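Local coordinates for putative metal-sulfur cluster biosynthesis proteins YuaD (Bacillus subtilis, PDB 1ORU), which is of unknown function but belongs to the MOSC family, whose members are generally thought to bind molybdenum and perhaps pyridoxal phosphate, at residues 7-12 against 178-183; 119-124 against 171-176. All blocks are in the same frame, centred on the assembly; numbering follows the deposited sequence.

Contact 1: 7-12 against 178-183; sequences RMTAKA and EIEVHS
Met8 and Ala10 pair with Val181 and Ile179 by their backbones, joining strand 5-17 to strand 178-184 near the two ends of the chain. The strands run antiparallel with a marked twist, 138° between their directions. Met8 and Val181 exchange two hydrogen bonds, the shorter from Val181 N to Met8 O at 2.7 Å. Ala10 and Ile179 do the same, with Ile179 N to Ala10 O at 2.8 Å. Arg7-His182, Thr9-Glu180 and Lys11-Glu178 are the non-hydrogen-bonded pairs.

The side chains of the hydrogen-bonded pairs share one face. Ala10 CB rests on Ile179 CG1 at 3.7 Å, and in one of its two conformers the selenomethionine Met8 lays its CG against Val181 CB. Met103 packs on both Ala10 and Val181, while Phe117 and Val100 reach Ile179. On the other face Arg7 runs alongside His182, their side chains pointing the same way. Its CG comes to 3.3 Å from His182 ND1, obliquely to the ring, and CD follows at 3.5 Å from His182 CE1; guanidinium and ring planes differ by 41°. Cut back to an alanine, His182 would probably leave these arginine methylenes without their neighbour and the Arg7 side chain freer to turn, besides losing its packing on Met56 of the second subunit.

Thr9 CG2 meets Glu178 CG at 3.3 Å. Glu180, bent at chi2 (77°), turns its carboxylate back toward strand 5-17, where a water donates to Glu180 OE1 (2.7 Å) and also bonds Thr9 OG1 (3.2 Å). Chemically the pairing is two-sided: apolar groups make up the face on which Ala10, Ile179 and Val181 are buried, whereas the other carries Arg7, Thr9, Lys11, two glutamates and a water beside buried His182; there Glu180 and Arg7 come near without a salt bridge and probably attract only weakly.

Contact 2: 119-124 against 171-176; sequences SGAALL and GAVYTG
The carbonyl group of Ala172 is the flat group at the centre of this contact, and Ser119 OG donates to Ala172 O at 2.6 Å, tilted 21° from the carbonyl plane. A water also donates to Ala172 O (2.8 Å), so that oxygen takes two donors. Ser119 at the same time forms an ST turn: its OG accepts from Ala121 N, 3.2 Å away, in a nearly straight bond. The hydroxyl thus ties its own turn together and fastens it to the strand opposite. Its torsion explains the reach, since chi1 of 67° sets OG between the backbone N and the carbonyl carbon of Ser119.

In the MOSC-family fold this turn leads into strand 122-128 of the main sheet, whereas residues 171-174 pair with strand 30-33 in a small sheet of their own. Ala121 packs beside Gly171. Its CB lies 3.6 Å from Gly171 CA, and also meets Val173 CG1 at 3.9 Å. Val173 is buried, backed by Leu31, Phe33 and Phe117, so the alanine methyl adds to an apolar layer that is largely built by other parts of the chain.

Gly171 has no room for a side chain. A CB on Gly171 would fall 2.8 Å from Ala121 CB, a clash, and its backbone angles would already crowd any side chain against the preceding carbonyl. Within the turn itself, Gly120 has a positive phi (110°), and its backbone angles would crowd a side chain in the same way. Beyond the turn, Ala122 packs on Phe57 and Leu124 on Arg66 of the second subunit. The bridging water completes the junction: besides donating to Ala172 O, it accepts from Ser119 N at 3.1 Å.

Contacts 1 and 2 lie on the same side of the chain's centre, with their own centres about 11 Å apart. Their second segments follow each other in the chain: strand 171-174 of contact 2 turns through Gly176 into strand 178-184 of contact 1. At that turn they touch directly, through a probable hydrogen bond between Gly176 N and Ala12 O (2.8 Å) and packing of Lys11 CE on Gly176 CA (3.8 Å). Phe117 also serves both, touching Ile179 of contact 1 and Val173 and Leu123 of contact 2. Each also approaches the second subunit, and neither can be tied to a known active site.

Contact 1: 7-12 against 178-183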
loop_
_atom_site.group_PDB
_atom_site.type_symbol
_atom_site.label_atom_id
_atom_site.label_comp_id
_atom_site.label_asym_id
_atom_site.label_seq_id
_atom_site.Cartn_x
_atom_site.Cartn_y
_atom_site.Cartn_z
ATOM N N ARG A 7 11.554 14.305 5.660
ATOM C CA ARG A 7 11.784 13.618 6.924
ATOM C C ARG A 7 11.460 14.437 8.161
ATOM O O ARG A 7 11.701 15.641 8.206
ATOM C CB ARG A 7 13.238 13.149 7.010
ATOM C CG ARG A 7 13.572 12.004 6.079
ATOM C CD ARG A 7 15.069 11.793 5.992
ATOM N NE ARG A 7 15.732 12.992 5.495
ATOM C CZ ARG A 7 17.033 13.080 5.243
ATOM N NH1 ARG A 7 17.822 12.031 5.442
ATOM N NH2 ARG A 7 17.542 14.219 4.792
HETATM N N MSE A 8 10.889 13.773 9.163
HETATM C CA MSE A 8 10.524 14.414 10.422
HETATM C C MSE A 8 10.658 13.411 11.566
HETATM O O MSE A 8 10.514 12.204 11.362
HETATM C CB MSE A 8 9.089 14.946 10.348
HETATM C CG MSE A 8 8.045 13.897 9.993
HETATM SE SE MSE A 8 6.314 14.657 9.578
HETATM C CE MSE A 8 6.560 14.919 7.683
ATOM N N THR A 9 10.945 13.914 12.764
ATOM C CA THR A 9 11.104 13.058 13.931
ATOM C C THR A 9 9.868 13.124 14.820
ATOM O O THR A 9 9.310 14.202 15.039
ATOM C CB THR A 9 12.337 13.485 14.751
ATOM O OG1 THR A 9 13.515 13.317 13.953
ATOM C CG2 THR A 9 12.463 12.643 16.013
ATOM N N ALA A 10 9.432 11.965 15.302
ATOM C CA ALA A 10 8.284 11.879 16.197
ATOM C C ALA A 10 8.613 10.847 17.270
ATOM O O ALA A 10 9.764 10.412 17.390
ATOM C CB ALA A 10 7.024 11.482 15.437
ATOM N N LYS A 11 7.605 10.438 18.030
ATOM C CA LYS A 11 7.822 9.503 19.120
ATOM C C LYS A 11 6.718 8.473 19.303
ATOM O O LYS A 11 5.541 8.772 19.128
ATOM C CB LYS A 11 7.991 10.296 20.422
ATOM C CG LYS A 11 8.146 9.467 21.687
ATOM C CD LYS A 11 8.314 10.385 22.900
ATOM C CE LYS A 11 8.494 9.619 24.193
ATOM N NZ LYS A 11 8.590 10.544 25.365
ATOM N N ALA A 12 7.114 7.254 19.658
ATOM C CA ALA A 12 6.156 6.190 19.921
ATOM C C ALA A 12 5.903 6.256 21.428
ATOM O O ALA A 12 6.716 5.773 22.219
ATOM C CB ALA A 12 6.752 4.834 19.539
ATOM N N GLU A 178 12.151 7.025 19.626
ATOM C CA GLU A 178 12.056 8.195 18.769
ATOM C C GLU A 178 11.927 7.586 17.371
ATOM O O GLU A 178 12.669 6.664 17.020
ATOM C CB GLU A 178 13.331 9.032 18.874
ATOM C CG GLU A 178 13.159 10.476 18.441
ATOM C CD GLU A 178 14.423 11.294 18.624
ATOM O OE1 GLU A 178 15.413 11.031 17.907
ATOM O OE2 GLU A 178 14.428 12.193 19.489
ATOM N N ILE A 179 10.971 8.057 16.580
ATOM C CA ILE A 179 10.799 7.505 15.248
ATOM C C ILE A 179 11.114 8.511 14.152
ATOM O O ILE A 179 10.998 9.729 14.342
ATOM C CB ILE A 179 9.368 6.960 15.041
ATOM C CG1 ILE A 179 8.330 8.038 15.373
ATOM C CG2 ILE A 179 9.170 5.727 15.904
ATOM C CD1 ILE A 179 6.896 7.623 15.056
ATOM N N GLU A 180 11.522 7.982 13.005
ATOM C CA GLU A 180 11.863 8.791 11.846
ATOM C C GLU A 180 10.758 8.592 10.821
ATOM O O GLU A 180 10.553 7.478 10.343
ATOM C CB GLU A 180 13.192 8.313 11.262
ATOM C CG GLU A 180 13.776 9.213 10.197
ATOM C CD GLU A 180 14.427 10.448 10.782
ATOM O OE1 GLU A 180 15.010 11.237 10.006
ATOM O OE2 GLU A 180 14.357 10.625 12.019
ATOM N N VAL A 181 10.039 9.661 10.492
ATOM C CA VAL A 181 8.959 9.558 9.519
ATOM C C VAL A 181 9.415 10.094 8.170
ATOM O O VAL A 181 9.925 11.212 8.081
ATOM C CB VAL A 181 7.708 10.344 9.984
ATOM C CG1 VAL A 181 6.589 10.222 8.946
ATOM C CG2 VAL A 181 7.238 9.811 11.340
ATOM N N HIS A 182 9.268 9.269 7.136
ATOM C CA HIS A 182 9.624 9.652 5.774
ATOM C C HIS A 182 8.285 9.845 5.074
ATOM O O HIS A 182 7.649 8.878 4.635
ATOM C CB HIS A 182 10.442 8.542 5.113
ATOM C CG HIS A 182 11.738 8.262 5.809
ATOM N ND1 HIS A 182 12.929 8.842 5.430
ATOM C CD2 HIS A 182 12.017 7.506 6.896
ATOM C CE1 HIS A 182 13.887 8.456 6.256
ATOM N NE2 HIS A 182 13.358 7.646 7.156
ATOM N N SER A 183 7.848 11.099 5.011
ATOM C CA SER A 183 6.562 11.448 4.417
ATOM C C SER A 183 6.615 11.538 2.896
ATOM O O SER A 183 7.342 12.358 2.333
ATOM C CB SER A 183 6.071 12.770 5.015
ATOM O OG SER A 183 4.710 13.004 4.709
HETATM O O HOH W 1 14.054 13.576 10.852
#

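Contact 2: 119-124 against 171-176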
loop_
_atom_site.group_PDB
_atom_site.type_symbol
_atom_site.label_atom_id
_atom_site.label_comp_id
_atom_site.label_asym_id
_atom_site.label_seq_id
_atom_site.Cartn_x
_atom_site.Cartn_y
_atom_site.Cartn_z
ATOM N N SER A 119 15.723 0.434 16.004
ATOM C CA SER A 119 16.202 -0.919 15.739
ATOM C C SER A 119 16.316 -1.192 14.249
ATOM O O SER A 119 16.990 -2.134 13.826
ATOM C CB SER A 119 15.230 -1.926 16.326
ATOM O OG SER A 119 14.006 -1.849 15.624
ATOM N N GLY A 120 15.636 -0.372 13.457
ATOM C CA GLY A 120 15.638 -0.575 12.023
ATOM C C GLY A 120 14.261 -1.043 11.582
ATOM O O GLY A 120 13.951 -1.034 10.393
ATOM N N ALA A 121 13.431 -1.467 12.534
ATOM C CA ALA A 121 12.079 -1.913 12.198
ATOM C C ALA A 121 11.427 -0.780 11.413
ATOM O O ALA A 121 11.587 0.400 11.759
ATOM C CB ALA A 121 11.278 -2.207 13.468
ATOM N N ALA A 122 10.705 -1.127 10.353
ATOM C CA ALA A 122 10.070 -0.111 9.519
ATOM C C ALA A 122 8.647 -0.462 9.111
ATOM O O ALA A 122 8.334 -1.611 8.788
ATOM C CB ALA A 122 10.916 0.137 8.271
ATOM N N LEU A 123 7.789 0.552 9.128
ATOM C CA LEU A 123 6.391 0.392 8.751
ATOM C C LEU A 123 6.104 1.137 7.449
ATOM O O LEU A 123 6.567 2.270 7.247
ATOM C CB LEU A 123 5.478 0.932 9.860
ATOM C CG LEU A 123 5.599 0.250 11.228
ATOM C CD1 LEU A 123 4.643 0.890 12.222
ATOM C CD2 LEU A 123 5.297 -1.224 11.079
ATOM N N LEU A 124 5.350 0.487 6.569
ATOM C CA LEU A 124 4.959 1.071 5.289
ATOM C C LEU A 124 3.528 1.567 5.465
ATOM O O LEU A 124 2.640 0.792 5.807
ATOM C CB LEU A 124 5.004 0.008 4.186
ATOM C CG LEU A 124 4.385 0.392 2.838
ATOM C CD1 LEU A 124 5.206 1.497 2.179
ATOM C CD2 LEU A 124 4.326 -0.843 1.939
ATOM N N GLY A 171 11.921 -6.034 13.184
ATOM C CA GLY A 171 12.731 -5.444 14.233
ATOM C C GLY A 171 11.921 -5.197 15.489
ATOM O O GLY A 171 10.689 -5.200 15.452
ATOM N N ALA A 172 12.604 -4.991 16.608
ATOM C CA ALA A 172 11.924 -4.742 17.876
ATOM C C ALA A 172 11.669 -3.252 18.065
ATOM O O ALA A 172 12.457 -2.418 17.618
ATOM C CB ALA A 172 12.765 -5.261 19.032
ATOM N N VAL A 173 10.561 -2.927 18.725
ATOM C CA VAL A 173 10.219 -1.537 19.005
ATOM C C VAL A 173 9.981 -1.440 20.509
ATOM O O VAL A 173 9.469 -2.382 21.125
ATOM C CB VAL A 173 8.979 -1.075 18.192
ATOM C CG1 VAL A 173 9.322 -1.083 16.702
ATOM C CG2 VAL A 173 7.786 -1.995 18.447
ATOM N N TYR A 174 10.369 -0.307 21.091
ATOM C CA TYR A 174 10.274 -0.098 22.534
ATOM C C TYR A 174 9.530 1.176 22.910
ATOM O O TYR A 174 9.546 2.155 22.170
ATOM C CB TYR A 174 11.688 -0.042 23.115
ATOM C CG TYR A 174 12.569 -1.199 22.679
ATOM C CD1 TYR A 174 12.608 -2.388 23.409
ATOM C CD2 TYR A 174 13.351 -1.108 21.526
ATOM C CE1 TYR A 174 13.410 -3.462 23.002
ATOM C CE2 TYR A 174 14.154 -2.172 21.107
ATOM C CZ TYR A 174 14.180 -3.347 21.850
ATOM O OH TYR A 174 14.974 -4.406 21.438
ATOM N N THR A 175 8.892 1.163 24.075
ATOM C CA THR A 175 8.151 2.329 24.558
ATOM C C THR A 175 9.044 3.575 24.581
ATOM O O THR A 175 10.171 3.530 25.073
ATOM C CB THR A 175 7.619 2.086 25.988
ATOM O OG1 THR A 175 6.821 0.897 26.006
ATOM C CG2 THR A 175 6.774 3.265 26.452
ATOM N N GLY A 176 8.543 4.682 24.043
ATOM C CA GLY A 176 9.315 5.916 24.033
ATOM C C GLY A 176 10.298 6.080 22.886
ATOM O O GLY A 176 10.986 7.100 22.793
HETATM O O HOH W 2 13.412 0.181 18.082
#